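Local coordinates for hypothetical protein Atu2327 (Agrobacterium tumefaciens, PDB 2O8I) that is of unproven function but belongs to the OHCU decarboxylase family, so it probably decarboxylates OHCU in the breakdown of uric acid to allantoin, at residues A[14-25]-A[44-55]. Residues are numbered along the deposited sequence; the frame is centred on the assembly and turned at random.
Sequences VFEHSPFIAERA and LCAQFRVASEAE
R24, reaching from helix 19-27 to the start of helix 53-62, illustrates how an ion pair can be built onto a helix cap. Its chain runs extended from CG to NE and presents the guanidinium end-on to E55, NH2 lying 2.8 Å from OE2 and NH1 3.2 Å from OE1, both bonds nearly straight. The two flat groups are not coplanar: their planes differ by 43°, and OE1 is met from above the carboxylate. On the opposite face of that carboxylate, the backbone N of S52 donates to the same OE1, while S52 OG accepts from E55 N; this reciprocal pair is a capping box. F20 covers one face of the guanidinium, CD2 sitting over its centre, and the F20 ring also leans on E55 CB.

Behind the ion pair the packing is mostly apolar. I21 sends CD1 to the edge of the F48 ring, 3.7 Å from F48 CA, and its CG2 lies 3.6 Å from L44 O, with L44 CB a little farther off. L44 splits its two methyls, CD2 resting 3.7 Å from A25 CB and CD1 against V14. F15 meets F48 obliquely, with CE2 over one face of that ring, 3.6 Å from F48 CG. Q47 is the polar exception: bent at chi2 (-54°), it brings NE2 to 3.3 Å from R24 CB, a contact and not a bond, and lays its CG against the A25 backbone.

V59 of helix 53-62 and side chains of helix 139-161 also pack on F15 and F48, placing the contact within the all-helical OHCU decarboxylase fold, where residues 19-25 cross residues 44-50 with their axes at 111° and a capping box begins the next helix.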
loop_
_atom_site.group_PDB
_atom_site.type_symbol
_atom_site.label_atom_id
_atom_site.label_comp_id
_atom_site.label_asym_id
_atom_site.label_seq_id
_atom_site.Cartn_x
_atom_site.Cartn_y
_atom_site.Cartn_z
ATOM N N VAL A 14 3.716 4.358 -8.872
ATOM C CA VAL A 14 5.068 3.862 -8.639
ATOM C C VAL A 14 5.738 4.730 -7.558
ATOM O O VAL A 14 6.515 4.253 -6.728
ATOM C CB VAL A 14 5.900 3.820 -9.983
ATOM C CG1 VAL A 14 7.401 3.673 -9.729
ATOM C CG2 VAL A 14 5.386 2.711 -10.885
ATOM N N PHE A 15 5.467 6.019 -7.611
ATOM C CA PHE A 15 5.714 6.907 -6.506
ATOM C C PHE A 15 4.337 7.008 -5.889
ATOM O O PHE A 15 3.398 7.536 -6.475
ATOM C CB PHE A 15 6.246 8.278 -6.996
ATOM C CG PHE A 15 7.657 8.219 -7.509
ATOM C CD1 PHE A 15 7.941 7.696 -8.755
ATOM C CD2 PHE A 15 8.700 8.623 -6.736
ATOM C CE1 PHE A 15 9.274 7.604 -9.249
ATOM C CE2 PHE A 15 10.021 8.536 -7.194
ATOM C CZ PHE A 15 10.296 8.026 -8.467
ATOM N N GLU A 16 4.226 6.453 -4.700
ATOM C CA GLU A 16 2.974 6.260 -4.052
ATOM C C GLU A 16 2.150 7.544 -3.973
ATOM O O GLU A 16 2.685 8.581 -3.648
ATOM C CB GLU A 16 3.245 5.685 -2.668
ATOM C CG GLU A 16 2.020 5.078 -2.092
ATOM C CD GLU A 16 1.943 3.607 -2.365
ATOM O OE1 GLU A 16 2.941 3.017 -2.773
ATOM O OE2 GLU A 16 0.901 3.028 -2.132
ATOM N N HIS A 17 0.853 7.460 -4.291
ATOM C CA HIS A 17 -0.046 8.608 -4.268
ATOM C C HIS A 17 0.525 9.827 -4.997
ATOM O O HIS A 17 0.076 10.967 -4.755
ATOM C CB HIS A 17 -0.473 8.973 -2.832
ATOM C CG HIS A 17 -1.148 7.846 -2.100
ATOM N ND1 HIS A 17 -0.517 7.129 -1.114
ATOM C CD2 HIS A 17 -2.371 7.279 -2.247
ATOM C CE1 HIS A 17 -1.319 6.170 -0.677
ATOM N NE2 HIS A 17 -2.451 6.235 -1.349
ATOM N N SER A 18 1.469 9.616 -5.927
ATOM C CA SER A 18 2.057 10.753 -6.650
ATOM C C SER A 18 1.872 10.731 -8.214
ATOM O O SER A 18 2.856 10.767 -8.993
ATOM C CB SER A 18 3.497 10.911 -6.187
ATOM O OG SER A 18 3.500 10.917 -4.772
ATOM N N PRO A 19 0.586 10.671 -8.671
ATOM C CA PRO A 19 0.331 10.600 -10.103
ATOM C C PRO A 19 0.962 11.760 -10.865
ATOM O O PRO A 19 1.334 11.567 -12.011
ATOM C CB PRO A 19 -1.215 10.602 -10.205
ATOM C CG PRO A 19 -1.706 11.135 -8.895
ATOM C CD PRO A 19 -0.680 10.695 -7.902
ATOM N N PHE A 20 1.157 12.925 -10.244
ATOM C CA PHE A 20 1.783 14.061 -10.968
ATOM C C PHE A 20 3.149 13.689 -11.548
ATOM O O PHE A 20 3.527 14.204 -12.616
ATOM C CB PHE A 20 1.873 15.327 -10.108
ATOM C CG PHE A 20 3.028 15.322 -9.134
ATOM C CD1 PHE A 20 2.904 14.712 -7.873
ATOM C CD2 PHE A 20 4.233 15.902 -9.471
ATOM C CE1 PHE A 20 4.005 14.690 -6.960
ATOM C CE2 PHE A 20 5.322 15.872 -8.588
ATOM C CZ PHE A 20 5.214 15.265 -7.341
ATOM N N ILE A 21 3.894 12.809 -10.866
ATOM C CA ILE A 21 5.180 12.300 -11.400
ATOM C C ILE A 21 4.951 11.695 -12.787
ATOM O O ILE A 21 5.690 12.008 -13.739
ATOM C CB ILE A 21 5.861 11.267 -10.470
ATOM C CG1 ILE A 21 6.237 11.901 -9.135
ATOM C CG2 ILE A 21 7.129 10.705 -11.083
ATOM C CD1 ILE A 21 7.390 12.866 -9.236
ATOM N N ALA A 22 3.891 10.883 -12.911
ATOM C CA ALA A 22 3.600 10.153 -14.136
ATOM C C ALA A 22 3.009 11.079 -15.180
ATOM O O ALA A 22 3.319 10.904 -16.349
ATOM C CB ALA A 22 2.677 8.973 -13.863
ATOM N N GLU A 23 2.160 12.036 -14.778
ATOM C CA GLU A 23 1.595 13.053 -15.694
ATOM C C GLU A 23 2.728 13.827 -16.389
ATOM O O GLU A 23 2.776 13.919 -17.621
ATOM C CB GLU A 23 0.778 14.102 -14.944
ATOM C CG GLU A 23 -0.315 13.625 -14.033
ATOM C CD GLU A 23 -1.638 13.591 -14.738
ATOM O OE1 GLU A 23 -1.704 14.108 -15.902
ATOM O OE2 GLU A 23 -2.620 13.040 -14.148
ATOM N N ARG A 24 3.646 14.382 -15.606
ATOM C CA ARG A 24 4.734 15.150 -16.179
ATOM C C ARG A 24 5.630 14.295 -17.026
ATOM O O ARG A 24 6.061 14.740 -18.100
ATOM C CB ARG A 24 5.566 15.803 -15.103
ATOM C CG ARG A 24 4.790 16.825 -14.338
ATOM C CD ARG A 24 5.684 17.484 -13.317
ATOM N NE ARG A 24 4.844 18.319 -12.480
ATOM C CZ ARG A 24 5.219 18.815 -11.310
ATOM N NH1 ARG A 24 6.427 18.523 -10.822
ATOM N NH2 ARG A 24 4.359 19.577 -10.625
ATOM N N ALA A 25 5.934 13.073 -16.573
ATOM C CA ALA A 25 6.732 12.157 -17.418
ATOM C C ALA A 25 6.046 11.960 -18.769
ATOM O O ALA A 25 6.733 11.820 -19.787
ATOM C CB ALA A 25 6.956 10.828 -16.753
ATOM N N LEU A 44 10.673 8.505 -14.810
ATOM C CA LEU A 44 9.991 8.873 -13.571
ATOM C C LEU A 44 10.927 9.558 -12.554
ATOM O O LEU A 44 10.561 10.619 -12.003
ATOM C CB LEU A 44 9.265 7.665 -12.970
ATOM C CG LEU A 44 8.168 7.047 -13.855
ATOM C CD1 LEU A 44 7.481 5.903 -13.111
ATOM C CD2 LEU A 44 7.104 8.075 -14.354
ATOM N N CYS A 45 12.127 9.007 -12.329
ATOM C CA CYS A 45 13.107 9.679 -11.470
ATOM C C CYS A 45 13.420 11.085 -11.957
ATOM O O CYS A 45 13.539 12.018 -11.144
ATOM C CB CYS A 45 14.384 8.865 -11.309
ATOM S SG CYS A 45 14.051 7.381 -10.354
ATOM N N ALA A 46 13.539 11.251 -13.273
ATOM C CA ALA A 46 13.793 12.559 -13.834
ATOM C C ALA A 46 12.778 13.575 -13.344
ATOM O O ALA A 46 13.163 14.665 -12.918
ATOM C CB ALA A 46 13.838 12.524 -15.356
ATOM N N GLN A 47 11.495 13.241 -13.379
ATOM C CA GLN A 47 10.503 14.171 -12.858
ATOM C C GLN A 47 10.595 14.340 -11.334
ATOM O O GLN A 47 10.297 15.423 -10.804
ATOM C CB GLN A 47 9.093 13.747 -13.226
ATOM C CG GLN A 47 8.814 13.622 -14.676
ATOM C CD GLN A 47 9.154 14.882 -15.454
ATOM O OE1 GLN A 47 9.719 14.794 -16.528
ATOM N NE2 GLN A 47 8.811 16.054 -14.910
ATOM N N PHE A 48 10.962 13.278 -10.629
ATOM C CA PHE A 48 11.020 13.336 -9.181
ATOM C C PHE A 48 12.159 14.257 -8.792
ATOM O O PHE A 48 12.072 14.997 -7.803
ATOM C CB PHE A 48 11.285 11.934 -8.638
ATOM C CG PHE A 48 11.448 11.851 -7.144
ATOM C CD1 PHE A 48 10.503 12.389 -6.285
ATOM C CD2 PHE A 48 12.531 11.174 -6.597
ATOM C CE1 PHE A 48 10.646 12.262 -4.901
ATOM C CE2 PHE A 48 12.685 11.041 -5.214
ATOM C CZ PHE A 48 11.744 11.582 -4.365
ATOM N N ARG A 49 13.237 14.202 -9.565
ATOM C CA ARG A 49 14.395 14.994 -9.250
ATOM C C ARG A 49 14.205 16.469 -9.516
ATOM O O ARG A 49 14.880 17.287 -8.936
ATOM C CB ARG A 49 15.583 14.486 -10.025
ATOM C CG ARG A 49 16.323 13.495 -9.241
ATOM C CD ARG A 49 16.921 12.478 -10.153
ATOM N NE ARG A 49 17.481 11.414 -9.347
ATOM C CZ ARG A 49 18.525 10.679 -9.693
ATOM N NH1 ARG A 49 19.146 10.879 -10.839
ATOM N NH2 ARG A 49 18.944 9.745 -8.864
ATOM N N VAL A 50 13.278 16.804 -10.387
ATOM C CA VAL A 50 13.157 18.153 -10.888
ATOM C C VAL A 50 11.965 18.878 -10.269
ATOM O O VAL A 50 11.746 20.052 -10.513
ATOM C CB VAL A 50 13.141 18.108 -12.448
ATOM C CG1 VAL A 50 11.823 18.622 -13.065
ATOM C CG2 VAL A 50 14.393 18.788 -12.995
ATOM N N ALA A 51 11.214 18.140 -9.459
ATOM C CA ALA A 51 10.048 18.621 -8.727
ATOM C C ALA A 51 10.533 19.563 -7.632
ATOM O O ALA A 51 11.697 19.509 -7.261
ATOM C CB ALA A 51 9.320 17.440 -8.127
ATOM N N SER A 52 9.664 20.425 -7.119
ATOM C CA SER A 52 10.080 21.413 -6.125
ATOM C C SER A 52 10.478 20.637 -4.871
ATOM O O SER A 52 10.114 19.462 -4.751
ATOM C CB SER A 52 8.935 22.406 -5.851
ATOM O OG SER A 52 7.802 21.777 -5.239
ATOM N N GLU A 53 11.231 21.248 -3.948
ATOM C CA GLU A 53 11.475 20.565 -2.652
ATOM C C GLU A 53 10.169 20.274 -1.880
ATOM O O GLU A 53 10.049 19.211 -1.280
ATOM C CB GLU A 53 12.524 21.272 -1.761
ATOM C CG GLU A 53 14.033 21.208 -2.233
ATOM C CD GLU A 53 14.536 19.797 -2.650
ATOM O OE1 GLU A 53 15.349 19.170 -1.924
ATOM O OE2 GLU A 53 14.127 19.326 -3.729
ATOM N N ALA A 54 9.191 21.186 -1.915
ATOM C CA ALA A 54 7.873 20.900 -1.317
ATOM C C ALA A 54 7.257 19.624 -1.913
ATOM O O ALA A 54 6.731 18.785 -1.184
ATOM C CB ALA A 54 6.902 22.086 -1.490
ATOM N N GLU A 55 7.325 19.497 -3.241
ATOM C CA GLU A 55 6.709 18.365 -3.924
ATOM C C GLU A 55 7.390 17.055 -3.545
ATOM O O GLU A 55 6.706 16.080 -3.219
ATOM C CB GLU A 55 6.672 18.581 -5.446
ATOM C CG GLU A 55 5.680 19.681 -5.898
ATOM C CD GLU A 55 5.830 20.045 -7.393
ATOM O OE1 GLU A 55 6.964 19.904 -7.946
ATOM O OE2 GLU A 55 4.811 20.468 -8.013
#